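Long-range contact in Sodium/calcium exchanger regulatory protein 1 (Loligo pealei, PDB 3PPT), which binds and may transport fatty acids, also binds polyphosphoinositides, and when phosphorylated stimulates the sodium/calcium exchanger of squid optic nerve: residues A[39-44]-A[52-57]. Numbering follows the deposited sequence.
With PAM (palmitoleic acid), chain B.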
loop_
_atom_site.group_PDB
_atom_site.type_symbol
_atom_site.label_atom_id
_atom_site.label_comp_id
_atom_site.label_asym_id
_atom_site.label_seq_id
_atom_site.Cartn_x
_atom_site.Cartn_y
_atom_site.Cartn_z
ATOM N N THR A 39 0.530 1.252 10.264
ATOM C CA THR A 39 0.934 -0.142 10.261
ATOM C C THR A 39 0.254 -0.842 9.093
ATOM O O THR A 39 -0.853 -0.470 8.684
ATOM C CB THR A 39 0.550 -0.875 11.545
ATOM O OG1 THR A 39 -0.878 -0.898 11.680
ATOM C CG2 THR A 39 1.204 -0.199 12.752
ATOM N N GLN A 40 0.908 -1.876 8.581
ATOM C CA GLN A 40 0.277 -2.792 7.640
ATOM C C GLN A 40 0.355 -4.191 8.212
ATOM O O GLN A 40 1.418 -4.630 8.683
ATOM C CB GLN A 40 0.943 -2.753 6.267
ATOM C CG GLN A 40 0.663 -1.460 5.507
ATOM C CD GLN A 40 1.157 -1.497 4.069
ATOM O OE1 GLN A 40 1.215 -2.566 3.454
ATOM N NE2 GLN A 40 1.497 -0.329 3.516
ATOM N N GLU A 41 -0.764 -4.897 8.157
ATOM C CA GLU A 41 -0.807 -6.290 8.550
ATOM C C GLU A 41 -1.235 -7.098 7.354
ATOM O O GLU A 41 -2.317 -6.888 6.800
ATOM C CB GLU A 41 -1.763 -6.470 9.706
ATOM C CG GLU A 41 -1.172 -5.918 10.965
ATOM C CD GLU A 41 -2.168 -5.833 12.077
ATOM O OE1 GLU A 41 -3.035 -4.942 11.996
ATOM O OE2 GLU A 41 -2.078 -6.651 13.025
ATOM N N ILE A 42 -0.355 -8.001 6.945
ATOM C CA ILE A 42 -0.533 -8.737 5.709
ATOM C C ILE A 42 -0.652 -10.212 6.049
ATOM O O ILE A 42 0.178 -10.767 6.779
ATOM C CB ILE A 42 0.676 -8.485 4.774
ATOM C CG1 ILE A 42 0.777 -6.984 4.450
ATOM C CG2 ILE A 42 0.604 -9.355 3.514
ATOM C CD1 ILE A 42 1.954 -6.610 3.570
ATOM N N LYS A 43 -1.714 -10.826 5.546
ATOM C CA LYS A 43 -1.946 -12.253 5.723
ATOM C C LYS A 43 -1.993 -12.914 4.361
ATOM O O LYS A 43 -2.523 -12.340 3.404
ATOM C CB LYS A 43 -3.259 -12.492 6.461
ATOM C CG LYS A 43 -3.240 -11.974 7.884
ATOM C CD LYS A 43 -4.634 -11.911 8.477
ATOM C CE LYS A 43 -4.595 -11.300 9.861
ATOM N NZ LYS A 43 -4.081 -12.269 10.861
ATOM N N ILE A 44 -1.422 -14.113 4.273
ATOM C CA ILE A 44 -1.362 -14.842 3.019
ATOM C C ILE A 44 -1.721 -16.293 3.271
ATOM O O ILE A 44 -1.170 -16.934 4.173
ATOM C CB ILE A 44 0.039 -14.781 2.405
ATOM C CG1 ILE A 44 0.474 -13.326 2.240
ATOM C CG2 ILE A 44 0.056 -15.471 1.038
ATOM C CD1 ILE A 44 1.938 -13.183 1.921
ATOM N N LYS A 52 -4.390 -5.016 5.930
ATOM C CA LYS A 52 -5.021 -4.000 6.765
ATOM C C LYS A 52 -4.012 -2.892 7.015
ATOM O O LYS A 52 -2.930 -3.140 7.554
ATOM C CB LYS A 52 -5.492 -4.592 8.104
ATOM C CG LYS A 52 -6.096 -3.535 9.033
ATOM C CD LYS A 52 -6.434 -4.075 10.426
ATOM C CE LYS A 52 -7.528 -5.106 10.394
ATOM N NZ LYS A 52 -8.843 -4.519 10.033
ATOM N N THR A 53 -4.365 -1.671 6.621
ATOM C CA THR A 53 -3.500 -0.517 6.860
ATOM C C THR A 53 -4.192 0.374 7.866
ATOM O O THR A 53 -5.305 0.831 7.613
ATOM C CB THR A 53 -3.219 0.284 5.568
ATOM O OG1 THR A 53 -2.717 -0.607 4.558
ATOM C CG2 THR A 53 -2.193 1.375 5.832
ATOM N N SER A 54 -3.539 0.601 9.003
ATOM C CA SER A 54 -4.172 1.281 10.139
ATOM C C SER A 54 -3.454 2.569 10.510
ATOM O O SER A 54 -2.226 2.613 10.534
ATOM C CB SER A 54 -4.161 0.364 11.373
ATOM O OG SER A 54 -4.791 -0.890 11.149
ATOM N N THR A 55 -4.230 3.607 10.815
ATOM C CA THR A 55 -3.722 4.846 11.398
ATOM C C THR A 55 -4.689 5.273 12.500
ATOM O O THR A 55 -5.714 4.633 12.707
ATOM C CB THR A 55 -3.660 5.992 10.361
ATOM O OG1 THR A 55 -4.994 6.345 9.965
ATOM C CG2 THR A 55 -2.828 5.606 9.131
ATOM N N THR A 56 -4.401 6.389 13.161
ATOM C CA THR A 56 -5.293 6.859 14.216
ATOM C C THR A 56 -6.614 7.412 13.689
ATOM O O THR A 56 -7.559 7.559 14.464
ATOM C CB THR A 56 -4.638 7.941 15.080
ATOM O OG1 THR A 56 -4.350 9.095 14.280
ATOM C CG2 THR A 56 -3.369 7.432 15.733
ATOM N N PHE A 57 -6.674 7.731 12.393
ATOM C CA PHE A 57 -7.833 8.423 11.822
ATOM C C PHE A 57 -8.565 7.628 10.744
ATOM O O PHE A 57 -9.683 7.978 10.395
ATOM C CB PHE A 57 -7.428 9.797 11.264
ATOM C CG PHE A 57 -6.379 9.725 10.193
ATOM C CD1 PHE A 57 -6.729 9.620 8.851
ATOM C CD2 PHE A 57 -5.036 9.747 10.532
ATOM C CE1 PHE A 57 -5.749 9.542 7.866
ATOM C CE2 PHE A 57 -4.061 9.662 9.563
ATOM C CZ PHE A 57 -4.414 9.559 8.225
HETATM C C1 PAM B . 1.013 3.428 2.789
HETATM O O1 PAM B . 0.438 2.320 2.942
HETATM O O2 PAM B . 2.035 3.732 3.449
HETATM C C2 PAM B . 0.481 4.439 1.786
HETATM C C3 PAM B . -0.894 4.090 1.234
HETATM C C4 PAM B . -1.391 5.179 0.286
HETATM C C5 PAM B . -2.831 4.896 -0.140
HETATM C C6 PAM B . -3.414 5.910 -1.119
HETATM C C7 PAM B . -3.364 7.336 -0.586
HETATM C C8 PAM B . -4.178 7.476 0.693
HETATM C C9 PAM B . -4.076 8.888 1.212
HETATM C C10 PAM B . -4.687 9.273 2.334
HETATM C C11 PAM B . -5.518 8.329 3.169
HETATM C C12 PAM B . -4.923 8.241 4.566
HETATM C C13 PAM B . -4.210 6.919 4.798
HETATM C C14 PAM B . -5.214 5.786 4.962
HETATM C C15 PAM B . -4.490 4.494 5.313
HETATM C C16 PAM B . -5.231 3.728 6.381
HETATM O O HOH W 1 -2.700 -2.622 10.443
#
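Gln-40 and Thr-53 pair as antiparallel non-hydrogen-bonded neighbours, their side chains lying alongside and pointing the same way, into the barrel. CB of Gln-40 passes 4.1 Å from Lys-52 O. With CG of Gln-40 anti to the carbonyl carbon (chi1 -71°), that methylene lies 3.6 Å from Thr-53 OG1, and CD of Gln-40 lies 4.0 Å from both Thr-53 OG1 and O1 of the fatty acid. At the amide tip the oxygen and nitrogen part company: OE1 accepts a hydrogen bond from Arg-105 NE, while NE2 of Gln-40 comes 2.9 Å from palmitoleate O1 and makes a weak hydrogen bond to Tyr-127 OH. The two strands form one hairpin of the fatty-acid-binding-protein β-barrel, whose interior holds the lipid; Tyr-127 and Arg-125 bind the same carboxylate. A leucine in place of Gln-40 would probably leave Arg-105 NE without this acceptor and the carboxylate without its amide neighbour. Farther along the ligand, its methyl end C16 packs 3.9 Å from Thr-53 CG2, and Phe-57 meets C12 with its ring edge. Backbone hydrogen bonds join Thr-39 with Ser-54 and Glu-41 with Lys-52, two each. On the outer face one water, 2.8 Å from both Thr-39 OG1 and Ser-54 OG, also reaches Lys-52 O, bridging the strands; the Lys-52 ammonium group (NZ) leads away to a salt bridge with Asp-61.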